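Long-range contacts in zona pellucida sperm-binding protein 1,Zona pellucida sperm-binding protein 1 (Gallus gallus, PDB 6GF6), which probably cross-links egg coat filaments as a homodimer formed through its first ZP-N domain, the part held in this chain: residues 14-25 with 60-69; 26-37 with 83-92. The protein carries 2 engineered substitutions. All coordinates share one frame; numbering follows the deposited sequence.

Interaction 1. Residues 14-25 with 60-69; sequences CGDFGMQLLAYP and DGGLIFSAGY
Tyr69 lays one face of its ring over the backbone of Gly18 at the end of an antiparallel strand pair, 18-24 with 63-68, in the Ig-like fold of this ZP-N domain. This is the tightly packed end. Gly18 CA stands 3.7 Å from the centroid of the Tyr69 ring and almost straight above it, a CH-pi contact; glycine suits the place because a CB would run into Ala67 O. With CG set opposite its own carbonyl carbon (chi1 -73°), Tyr69 turns its ring across the turn at 15-18, and the ring edge meets Asp16 O and the CE methyl of Met19. Its OH donates to Gly15 O at 2.6 Å, tilted 31° from that carbonyl plane, while Tyr69 N reaches Phe17 O, so both ends of the residue grip the turn. A leucine in its place would probably leave Gly15 O without its donor and open a gap beside Gly18.

Farther along, paired backbone bonds join Met19 to Ala67, Leu21 to Phe65 and Ala23 to Leu63. Their apolar side chains share the inward face, where Leu21 CB lies at the edge of the Phe65 ring and Met19 touches Met104 of strand 96-107. On the other face Gln20 OE1 receives a bond from a water at 2.8 Å, and Ser66 OG donates to the same water; Gln20 NE2 is held by Asp13. Phe39 and Phe43 of the second subunit pack on Gln20 and Ser66, putting this face in the dimer interface.

The far end is looser and faces solvent. A water links Tyr24 OH to the carboxylate of the poorly ordered Asp60, whose OD1 accepts Gly62 N at 3.0 Å from above the carboxylate plane, closing an Asx turn.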
loop_
_atom_site.group_PDB
_atom_site.type_symbol
_atom_site.label_atom_id
_atom_site.label_comp_id
_atom_site.label_asym_id
_atom_site.label_seq_id
_atom_site.Cartn_x
_atom_site.Cartn_y
_atom_site.Cartn_z
ATOM N N CYS B 14 11.231 -4.180 -8.834
ATOM C CA CYS B 14 11.978 -3.875 -7.622
ATOM C C CYS B 14 12.023 -2.364 -7.454
ATOM O O CYS B 14 12.587 -1.668 -8.297
ATOM C CB CYS B 14 13.397 -4.438 -7.687
ATOM S SG CYS B 14 13.482 -6.233 -7.767
ATOM N N GLY B 15 11.458 -1.865 -6.355
ATOM C CA GLY B 15 11.511 -0.457 -6.034
ATOM C C GLY B 15 12.569 -0.157 -4.987
ATOM O O GLY B 15 13.400 -0.996 -4.635
ATOM N N ASP B 16 12.516 1.072 -4.470
ATOM C CA ASP B 16 13.491 1.506 -3.475
ATOM C C ASP B 16 13.136 1.005 -2.078
ATOM O O ASP B 16 14.038 0.782 -1.262
ATOM C CB ASP B 16 13.626 3.035 -3.481
ATOM C CG ASP B 16 14.151 3.579 -4.818
ATOM O OD1 ASP B 16 14.967 2.894 -5.477
ATOM O OD2 ASP B 16 13.729 4.691 -5.217
ATOM N N PHE B 17 11.841 0.874 -1.766
ATOM C CA PHE B 17 11.405 0.459 -0.440
ATOM C C PHE B 17 10.648 -0.859 -0.427
ATOM O O PHE B 17 10.499 -1.457 0.641
ATOM C CB PHE B 17 10.528 1.561 0.168
ATOM C CG PHE B 17 11.242 2.880 0.271
ATOM C CD1 PHE B 17 12.034 3.178 1.368
ATOM C CD2 PHE B 17 11.159 3.802 -0.763
ATOM C CE1 PHE B 17 12.706 4.389 1.446
ATOM C CE2 PHE B 17 11.828 5.012 -0.689
ATOM C CZ PHE B 17 12.601 5.306 0.413
ATOM N N GLY B 18 10.172 -1.322 -1.570
ATOM C CA GLY B 18 9.473 -2.579 -1.652
ATOM C C GLY B 18 9.441 -3.075 -3.078
ATOM O O GLY B 18 10.178 -2.593 -3.938
ATOM N N MET B 19 8.567 -4.048 -3.321
ATOM C CA MET B 19 8.416 -4.649 -4.637
ATOM C C MET B 19 6.942 -4.915 -4.899
ATOM O O MET B 19 6.125 -4.966 -3.976
ATOM C CB MET B 19 9.225 -5.948 -4.754
ATOM C CG MET B 19 9.157 -6.818 -3.509
ATOM S SD MET B 19 10.240 -8.256 -3.583
ATOM C CE MET B 19 10.556 -8.517 -1.841
ATOM N N GLN B 20 6.606 -5.083 -6.177
ATOM C CA GLN B 20 5.237 -5.360 -6.582
ATOM C C GLN B 20 5.227 -6.414 -7.678
ATOM O O GLN B 20 6.098 -6.423 -8.549
ATOM C CB GLN B 20 4.516 -4.092 -7.064
ATOM C CG GLN B 20 5.117 -3.460 -8.306
ATOM C CD GLN B 20 4.220 -2.401 -8.911
ATOM O OE1 GLN B 20 3.198 -2.030 -8.331
ATOM N NE2 GLN B 20 4.593 -1.910 -10.086
ATOM N N LEU B 21 4.235 -7.300 -7.622
ATOM C CA LEU B 21 4.023 -8.364 -8.595
ATOM C C LEU B 21 2.708 -8.113 -9.319
ATOM O O LEU B 21 1.658 -8.003 -8.677
ATOM C CB LEU B 21 4.019 -9.724 -7.894
ATOM C CG LEU B 21 3.745 -10.991 -8.693
ATOM C CD1 LEU B 21 4.700 -11.140 -9.842
ATOM C CD2 LEU B 21 3.871 -12.178 -7.770
ATOM N N LEU B 22 2.762 -8.008 -10.646
ATOM C CA LEU B 22 1.587 -7.705 -11.454
ATOM C C LEU B 22 1.219 -8.915 -12.304
ATOM O O LEU B 22 2.081 -9.501 -12.966
ATOM C CB LEU B 22 1.827 -6.482 -12.336
ATOM C CG LEU B 22 2.188 -5.199 -11.583
ATOM C CD1 LEU B 22 3.684 -5.122 -11.311
ATOM C CD2 LEU B 22 1.722 -3.987 -12.367
ATOM N N ALA B 23 -0.058 -9.291 -12.271
ATOM C CA ALA B 23 -0.572 -10.437 -13.010
ATOM C C ALA B 23 -1.786 -10.016 -13.822
ATOM O O ALA B 23 -2.589 -9.192 -13.372
ATOM C CB ALA B 23 -0.957 -11.587 -12.063
ATOM N N TYR B 24 -1.922 -10.596 -15.015
ATOM C CA TYR B 24 -2.958 -10.205 -15.970
ATOM C C TYR B 24 -3.754 -11.437 -16.392
ATOM O O TYR B 24 -3.517 -12.015 -17.461
ATOM C CB TYR B 24 -2.337 -9.490 -17.171
ATOM C CG TYR B 24 -1.514 -8.279 -16.779
ATOM C CD1 TYR B 24 -0.169 -8.407 -16.437
ATOM C CD2 TYR B 24 -2.084 -7.017 -16.724
ATOM C CE1 TYR B 24 0.586 -7.304 -16.072
ATOM C CE2 TYR B 24 -1.339 -5.908 -16.358
ATOM C CZ TYR B 24 -0.006 -6.058 -16.034
ATOM O OH TYR B 24 0.734 -4.956 -15.669
ATOM N N PRO B 25 -4.717 -11.857 -15.578
ATOM C CA PRO B 25 -5.535 -13.021 -15.940
ATOM C C PRO B 25 -6.507 -12.705 -17.071
ATOM O O PRO B 25 -6.947 -11.570 -17.264
ATOM C CB PRO B 25 -6.272 -13.353 -14.638
ATOM C CG PRO B 25 -6.341 -12.066 -13.913
ATOM C CD PRO B 25 -5.092 -11.306 -14.266
ATOM N N ASP B 60 -6.810 -1.248 -15.109
ATOM C CA ASP B 60 -6.923 -2.102 -16.282
ATOM C C ASP B 60 -7.452 -3.493 -15.956
ATOM O O ASP B 60 -7.516 -4.338 -16.856
ATOM C CB ASP B 60 -5.557 -2.227 -16.970
ATOM C CG ASP B 60 -4.455 -2.653 -16.014
ATOM O OD1 ASP B 60 -4.759 -2.960 -14.839
ATOM O OD2 ASP B 60 -3.279 -2.681 -16.439
ATOM N N GLY B 61 -7.839 -3.749 -14.706
ATOM C CA GLY B 61 -8.264 -5.071 -14.291
ATOM C C GLY B 61 -7.141 -6.000 -13.876
ATOM O O GLY B 61 -7.416 -7.151 -13.508
ATOM N N GLY B 62 -5.888 -5.548 -13.938
ATOM C CA GLY B 62 -4.782 -6.360 -13.472
ATOM C C GLY B 62 -4.697 -6.378 -11.955
ATOM O O GLY B 62 -5.143 -5.460 -11.269
ATOM N N LEU B 63 -4.115 -7.451 -11.429
ATOM C CA LEU B 63 -3.987 -7.646 -9.991
ATOM C C LEU B 63 -2.560 -7.363 -9.544
ATOM O O LEU B 63 -1.597 -7.714 -10.233
ATOM C CB LEU B 63 -4.407 -9.062 -9.602
ATOM C CG LEU B 63 -5.835 -9.404 -10.058
ATOM C CD1 LEU B 63 -6.161 -10.874 -9.869
ATOM C CD2 LEU B 63 -6.849 -8.544 -9.325
ATOM N N ILE B 64 -2.438 -6.683 -8.407
ATOM C CA ILE B 64 -1.171 -6.146 -7.927
ATOM C C ILE B 64 -0.937 -6.680 -6.523
ATOM O O ILE B 64 -1.760 -6.459 -5.627
ATOM C CB ILE B 64 -1.175 -4.611 -7.928
ATOM C CG1 ILE B 64 -1.498 -4.071 -9.329
ATOM C CG2 ILE B 64 0.166 -4.079 -7.454
ATOM C CD1 ILE B 64 -1.808 -2.583 -9.361
ATOM N N PHE B 65 0.197 -7.343 -6.321
ATOM C CA PHE B 65 0.664 -7.736 -4.998
ATOM C C PHE B 65 1.841 -6.838 -4.634
ATOM O O PHE B 65 2.822 -6.774 -5.382
ATOM C CB PHE B 65 1.102 -9.197 -4.970
ATOM C CG PHE B 65 1.785 -9.590 -3.689
ATOM C CD1 PHE B 65 1.090 -9.580 -2.487
ATOM C CD2 PHE B 65 3.139 -9.887 -3.670
ATOM C CE1 PHE B 65 1.718 -9.932 -1.304
ATOM C CE2 PHE B 65 3.777 -10.229 -2.485
ATOM C CZ PHE B 65 3.068 -10.243 -1.303
ATOM N N SER B 66 1.717 -6.114 -3.521
ATOM C CA SER B 66 2.738 -5.192 -3.031
ATOM C C SER B 66 3.356 -5.721 -1.741
ATOM O O SER B 66 2.639 -6.238 -0.875
ATOM C CB SER B 66 2.135 -3.811 -2.775
ATOM O OG SER B 66 1.467 -3.330 -3.932
ATOM N N ALA B 67 4.684 -5.613 -1.620
ATOM C CA ALA B 67 5.402 -6.098 -0.443
ATOM C C ALA B 67 6.546 -5.159 -0.075
ATOM O O ALA B 67 7.417 -4.888 -0.907
ATOM C CB ALA B 67 5.944 -7.507 -0.692
ATOM N N GLY B 68 6.558 -4.686 1.172
ATOM C CA GLY B 68 7.713 -3.961 1.680
ATOM C C GLY B 68 8.894 -4.884 1.918
ATOM O O GLY B 68 8.738 -6.072 2.210
ATOM N N TYR B 69 10.105 -4.333 1.764
ATOM C CA TYR B 69 11.317 -5.138 1.928
ATOM C C TYR B 69 11.484 -5.666 3.351
ATOM O O TYR B 69 12.115 -6.708 3.549
ATOM C CB TYR B 69 12.563 -4.333 1.522
ATOM C CG TYR B 69 12.729 -4.114 0.034
ATOM C CD1 TYR B 69 12.393 -5.102 -0.878
ATOM C CD2 TYR B 69 13.228 -2.920 -0.458
ATOM C CE1 TYR B 69 12.539 -4.903 -2.240
ATOM C CE2 TYR B 69 13.377 -2.711 -1.819
ATOM C CZ TYR B 69 13.032 -3.706 -2.707
ATOM O OH TYR B 69 13.184 -3.506 -4.064
HETATM O O HOH W 1 2.067 -1.523 -5.829
HETATM O O HOH W 2 -0.323 -2.671 -15.405
#

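Interaction 2. Residues 26-37 with 83-92; sequences TRGRTVHFKVLD and LRVQLEEMLL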
loop_
_atom_site.group_PDB
_atom_site.type_symbol
_atom_site.label_atom_id
_atom_site.label_comp_id
_atom_site.label_asym_id
_atom_site.label_seq_id
_atom_site.Cartn_x
_atom_site.Cartn_y
_atom_site.Cartn_z
ATOM N N THR B 26 -6.886 -13.757 -17.796
ATOM C CA THR B 26 -7.698 -13.613 -18.993
ATOM C C THR B 26 -9.185 -13.583 -18.638
ATOM O O THR B 26 -9.576 -13.681 -17.472
ATOM C CB THR B 26 -7.395 -14.747 -19.972
ATOM O OG1 THR B 26 -7.765 -16.002 -19.388
ATOM C CG2 THR B 26 -5.911 -14.775 -20.316
ATOM N N ARG B 27 -10.022 -13.430 -19.665
ATOM C CA ARG B 27 -11.469 -13.317 -19.511
ATOM C C ARG B 27 -12.021 -14.233 -18.428
ATOM O O ARG B 27 -11.874 -15.458 -18.494
ATOM C CB ARG B 27 -12.178 -13.616 -20.835
ATOM C CG ARG B 27 -11.798 -12.714 -22.001
ATOM C CD ARG B 27 -12.359 -13.263 -23.308
ATOM N NE ARG B 27 -11.885 -14.606 -23.626
ATOM C CZ ARG B 27 -12.220 -15.273 -24.727
ATOM N NH1 ARG B 27 -13.034 -14.723 -25.620
ATOM N NH2 ARG B 27 -11.749 -16.494 -24.937
ATOM N N GLY B 28 -12.656 -13.621 -17.430
ATOM C CA GLY B 28 -13.362 -14.308 -16.368
ATOM C C GLY B 28 -12.512 -15.006 -15.332
ATOM O O GLY B 28 -13.052 -15.424 -14.301
ATOM N N ARG B 29 -11.214 -15.163 -15.554
ATOM C CA ARG B 29 -10.360 -15.763 -14.542
ATOM C C ARG B 29 -9.903 -14.711 -13.532
ATOM O O ARG B 29 -10.016 -13.504 -13.757
ATOM C CB ARG B 29 -9.161 -16.453 -15.182
ATOM C CG ARG B 29 -9.564 -17.529 -16.163
ATOM C CD ARG B 29 -8.371 -18.309 -16.671
ATOM N NE ARG B 29 -8.791 -19.488 -17.417
ATOM C CZ ARG B 29 -7.970 -20.443 -17.835
ATOM N NH1 ARG B 29 -6.673 -20.368 -17.573
ATOM N NH2 ARG B 29 -8.446 -21.480 -18.509
ATOM N N THR B 30 -9.413 -15.189 -12.394
ATOM C CA THR B 30 -8.777 -14.327 -11.411
ATOM C C THR B 30 -7.505 -15.010 -10.931
ATOM O O THR B 30 -7.171 -16.121 -11.351
ATOM C CB THR B 30 -9.714 -13.990 -10.248
ATOM O OG1 THR B 30 -9.093 -12.993 -9.424
ATOM C CG2 THR B 30 -10.021 -15.218 -9.414
ATOM N N VAL B 31 -6.785 -14.330 -10.045
ATOM C CA VAL B 31 -5.528 -14.824 -9.500
ATOM C C VAL B 31 -5.598 -14.661 -7.990
ATOM O O VAL B 31 -6.061 -13.628 -7.495
ATOM C CB VAL B 31 -4.310 -14.079 -10.084
ATOM C CG1 VAL B 31 -3.010 -14.552 -9.451
ATOM C CG2 VAL B 31 -4.247 -14.263 -11.587
ATOM N N HIS B 32 -5.227 -15.708 -7.266
ATOM C CA HIS B 32 -5.069 -15.644 -5.824
ATOM C C HIS B 32 -3.589 -15.729 -5.483
ATOM O O HIS B 32 -2.853 -16.534 -6.068
ATOM C CB HIS B 32 -5.848 -16.768 -5.137
ATOM C CG HIS B 32 -7.326 -16.543 -5.121
ATOM N ND1 HIS B 32 -8.204 -17.393 -4.486
ATOM C CD2 HIS B 32 -8.080 -15.553 -5.655
ATOM C CE1 HIS B 32 -9.436 -16.939 -4.634
ATOM N NE2 HIS B 32 -9.387 -15.823 -5.340
ATOM N N PHE B 33 -3.160 -14.882 -4.552
ATOM C CA PHE B 33 -1.765 -14.778 -4.150
ATOM C C PHE B 33 -1.577 -15.380 -2.765
ATOM O O PHE B 33 -2.413 -15.191 -1.875
ATOM C CB PHE B 33 -1.301 -13.316 -4.137
ATOM C CG PHE B 33 -1.352 -12.643 -5.482
ATOM C CD1 PHE B 33 -2.527 -12.071 -5.944
ATOM C CD2 PHE B 33 -0.220 -12.567 -6.278
ATOM C CE1 PHE B 33 -2.574 -11.444 -7.177
ATOM C CE2 PHE B 33 -0.261 -11.942 -7.512
ATOM C CZ PHE B 33 -1.439 -11.380 -7.961
ATOM N N LYS B 34 -0.475 -16.107 -2.587
ATOM C CA LYS B 34 -0.085 -16.631 -1.286
ATOM C C LYS B 34 1.415 -16.455 -1.106
ATOM O O LYS B 34 2.191 -16.693 -2.036
ATOM C CB LYS B 34 -0.451 -18.113 -1.123
ATOM C CG LYS B 34 -1.940 -18.400 -1.008
ATOM C CD LYS B 34 -2.554 -18.710 -2.365
ATOM C CE LYS B 34 -3.945 -19.311 -2.218
ATOM N NZ LYS B 34 -4.899 -18.365 -1.575
ATOM N N VAL B 35 1.814 -16.039 0.090
ATOM C CA VAL B 35 3.222 -15.890 0.436
ATOM C C VAL B 35 3.755 -17.229 0.920
ATOM O O VAL B 35 3.098 -17.929 1.699
ATOM C CB VAL B 35 3.407 -14.795 1.503
ATOM C CG1 VAL B 35 4.865 -14.708 1.934
ATOM C CG2 VAL B 35 2.925 -13.454 0.974
ATOM N N LEU B 36 4.947 -17.591 0.455
ATOM C CA LEU B 36 5.583 -18.856 0.801
ATOM C C LEU B 36 6.785 -18.622 1.708
ATOM O O LEU B 36 7.536 -17.659 1.524
ATOM C CB LEU B 36 6.037 -19.613 -0.450
ATOM C CG LEU B 36 4.988 -19.844 -1.534
ATOM C CD1 LEU B 36 5.635 -20.528 -2.728
ATOM C CD2 LEU B 36 3.832 -20.678 -1.001
ATOM N N ASP B 37 6.937 -19.482 2.710
ATOM C CA ASP B 37 8.125 -19.501 3.550
ATOM C C ASP B 37 8.976 -20.707 3.161
ATOM O O ASP B 37 8.620 -21.484 2.273
ATOM C CB ASP B 37 7.742 -19.492 5.037
ATOM C CG ASP B 37 7.125 -20.800 5.516
ATOM O OD1 ASP B 37 6.962 -21.745 4.717
ATOM O OD2 ASP B 37 6.772 -20.865 6.714
ATOM N N LEU B 83 11.528 -12.905 -1.843
ATOM C CA LEU B 83 10.174 -13.227 -1.412
ATOM C C LEU B 83 9.572 -14.166 -2.438
ATOM O O LEU B 83 9.526 -13.839 -3.630
ATOM C CB LEU B 83 9.314 -11.969 -1.275
ATOM C CG LEU B 83 7.881 -12.199 -0.789
ATOM C CD1 LEU B 83 7.861 -12.727 0.632
ATOM C CD2 LEU B 83 7.079 -10.927 -0.876
ATOM N N ARG B 84 9.115 -15.321 -1.974
ATOM C CA ARG B 84 8.508 -16.330 -2.826
ATOM C C ARG B 84 6.994 -16.256 -2.696
ATOM O O ARG B 84 6.462 -16.223 -1.582
ATOM C CB ARG B 84 9.017 -17.725 -2.461
ATOM C CG ARG B 84 10.475 -17.944 -2.844
ATOM C CD ARG B 84 11.013 -19.313 -2.446
ATOM N NE ARG B 84 10.155 -20.417 -2.884
ATOM C CZ ARG B 84 9.518 -21.261 -2.075
ATOM N NH1 ARG B 84 9.623 -21.160 -0.752
ATOM N NH2 ARG B 84 8.771 -22.225 -2.593
ATOM N N VAL B 85 6.315 -16.193 -3.836
ATOM C CA VAL B 85 4.871 -16.022 -3.897
ATOM C C VAL B 85 4.311 -17.074 -4.839
ATOM O O VAL B 85 4.921 -17.384 -5.866
ATOM C CB VAL B 85 4.475 -14.610 -4.380
ATOM C CG1 VAL B 85 2.960 -14.476 -4.466
ATOM C CG2 VAL B 85 5.046 -13.548 -3.454
ATOM N N GLN B 86 3.152 -17.619 -4.490
ATOM C CA GLN B 86 2.423 -18.533 -5.356
ATOM C C GLN B 86 1.231 -17.806 -5.958
ATOM O O GLN B 86 0.496 -17.116 -5.245
ATOM C CB GLN B 86 1.956 -19.769 -4.586
ATOM C CG GLN B 86 1.298 -20.824 -5.464
ATOM C CD GLN B 86 0.732 -21.977 -4.666
ATOM O OE1 GLN B 86 0.633 -21.910 -3.443
ATOM N NE2 GLN B 86 0.345 -23.040 -5.359
ATOM N N LEU B 87 1.066 -17.935 -7.271
ATOM C CA LEU B 87 -0.090 -17.410 -7.986
ATOM C C LEU B 87 -0.976 -18.575 -8.379
ATOM O O LEU B 87 -0.512 -19.513 -9.037
ATOM C CB LEU B 87 0.321 -16.630 -9.232
ATOM C CG LEU B 87 1.165 -15.382 -9.024
ATOM C CD1 LEU B 87 2.602 -15.774 -8.830
ATOM C CD2 LEU B 87 1.024 -14.455 -10.219
ATOM N N GLU B 88 -2.235 -18.519 -7.976
ATOM C CA GLU B 88 -3.211 -19.542 -8.326
ATOM C C GLU B 88 -4.198 -18.917 -9.296
ATOM O O GLU B 88 -5.027 -18.090 -8.901
ATOM C CB GLU B 88 -3.914 -20.083 -7.088
ATOM C CG GLU B 88 -3.002 -20.898 -6.198
ATOM C CD GLU B 88 -3.751 -21.668 -5.136
ATOM O OE1 GLU B 88 -4.877 -21.261 -4.773
ATOM O OE2 GLU B 88 -3.198 -22.679 -4.658
ATOM N N GLU B 89 -4.086 -19.281 -10.564
ATOM C CA GLU B 89 -5.061 -18.843 -11.549
ATOM C C GLU B 89 -6.344 -19.629 -11.352
ATOM O O GLU B 89 -6.321 -20.860 -11.284
ATOM C CB GLU B 89 -4.519 -19.034 -12.964
ATOM C CG GLU B 89 -5.419 -18.455 -14.044
ATOM C CD GLU B 89 -4.853 -18.625 -15.442
ATOM O OE1 GLU B 89 -5.439 -18.060 -16.389
ATOM O OE2 GLU B 89 -3.836 -19.333 -15.599
ATOM N N MET B 90 -7.462 -18.926 -11.222
ATOM C CA MET B 90 -8.700 -19.574 -10.827
ATOM C C MET B 90 -9.833 -19.210 -11.771
ATOM O O MET B 90 -9.965 -18.060 -12.200
ATOM C CB MET B 90 -9.071 -19.218 -9.389
ATOM C CG MET B 90 -8.168 -19.902 -8.378
ATOM S SD MET B 90 -8.606 -19.533 -6.687
ATOM C CE MET B 90 -10.300 -20.114 -6.614
ATOM N N LEU B 91 -10.644 -20.219 -12.078
ATOM C CA LEU B 91 -11.879 -20.089 -12.829
ATOM C C LEU B 91 -12.999 -19.572 -11.936
ATOM O O LEU B 91 -12.938 -19.659 -10.707
ATOM C CB LEU B 91 -12.274 -21.444 -13.412
ATOM C CG LEU B 91 -11.172 -22.169 -14.188
ATOM C CD1 LEU B 91 -11.690 -23.492 -14.729
ATOM C CD2 LEU B 91 -10.617 -21.303 -15.319
ATOM N N LEU B 92 -14.046 -19.037 -12.573
ATOM C CA LEU B 92 -15.178 -18.525 -11.807
ATOM C C LEU B 92 -15.864 -19.613 -10.996
ATOM O O LEU B 92 -16.601 -19.296 -10.059
ATOM C CB LEU B 92 -16.208 -17.875 -12.733
ATOM C CG LEU B 92 -15.753 -16.687 -13.577
ATOM C CD1 LEU B 92 -16.872 -16.249 -14.503
ATOM C CD2 LEU B 92 -15.323 -15.529 -12.678
HETATM O O HOH W 3 9.302 -16.036 0.714
#
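Arg29 and Glu89 form a salt bridge at one end of the antiparallel pairing of strands 30-36 and 80-90 in the second sheet of this Ig-like domain. From its backbone, Arg29 CB lies 3.5 Å from Met90 O, and CG, at 4.0 Å, runs beside Leu91 CD2. The chain stays extended (chi2 -174°, chi3 170°), which carries CD past Glu89 OE1 and NE alongside Leu91 CD2. At the tip, NH1 donates to Glu89 OE1 at 2.9 Å with a nearly straight N-H. The oxygen sits in the guanidinium plane but is approached from above the carboxylate plane, the two groups being turned 68° apart. Arginine suits this place because its aliphatic stem can lie along a leucine while its end meets a carboxylate.

Val31, Phe33, Val35, Val85 and Leu87 fill the face turned to the other sheet; Val31 CG1 lies over the rim of one face of the Phe33 ring, and Leu87 CD2 reaches Phe33 CE2 at 3.9 Å. The opposite face is largely polar. Across the flat His32 ring comes Met90, its SD 3.5 Å from the ring centroid in a sulfur-aromatic contact. Lys34 CE touches Glu88 OE1, although the charged ends look elsewhere: Lys34 NZ to Glu44, Glu88 OE2 to Arg42. Farther on, Leu36 CB covers one face of the Arg84 guanidinium, which is bridged to Glu101. Zinc has been seen at His32 with Glu88 and at Lys34 with Glu88; none is bound to this chain here, and binding a metal would probably compete with the salt bridges of Lys34 and Glu88.

Interactions 1 and 2 lie in the two facing antiparallel sheets of one Ig-like domain, their centres about 13 Å apart. Along the chain their segments alternate, 14-25, 26-37, 60-69, 83-92, and strand 18-24 is followed by strand 30-36 after a type II turn at 26-29, so the polypeptide passes from one sheet to the other between them. The two contacts meet in the shared interior: Leu63 CD1 comes to 3.5 Å from Val31 N, and Phe65 CE2 packs at 3.7 Å on Val85 CG2. Interaction 1 takes part in the homodimer interface, whereas the second subunit does not touch interaction 2; both hold residues seen to bind zinc.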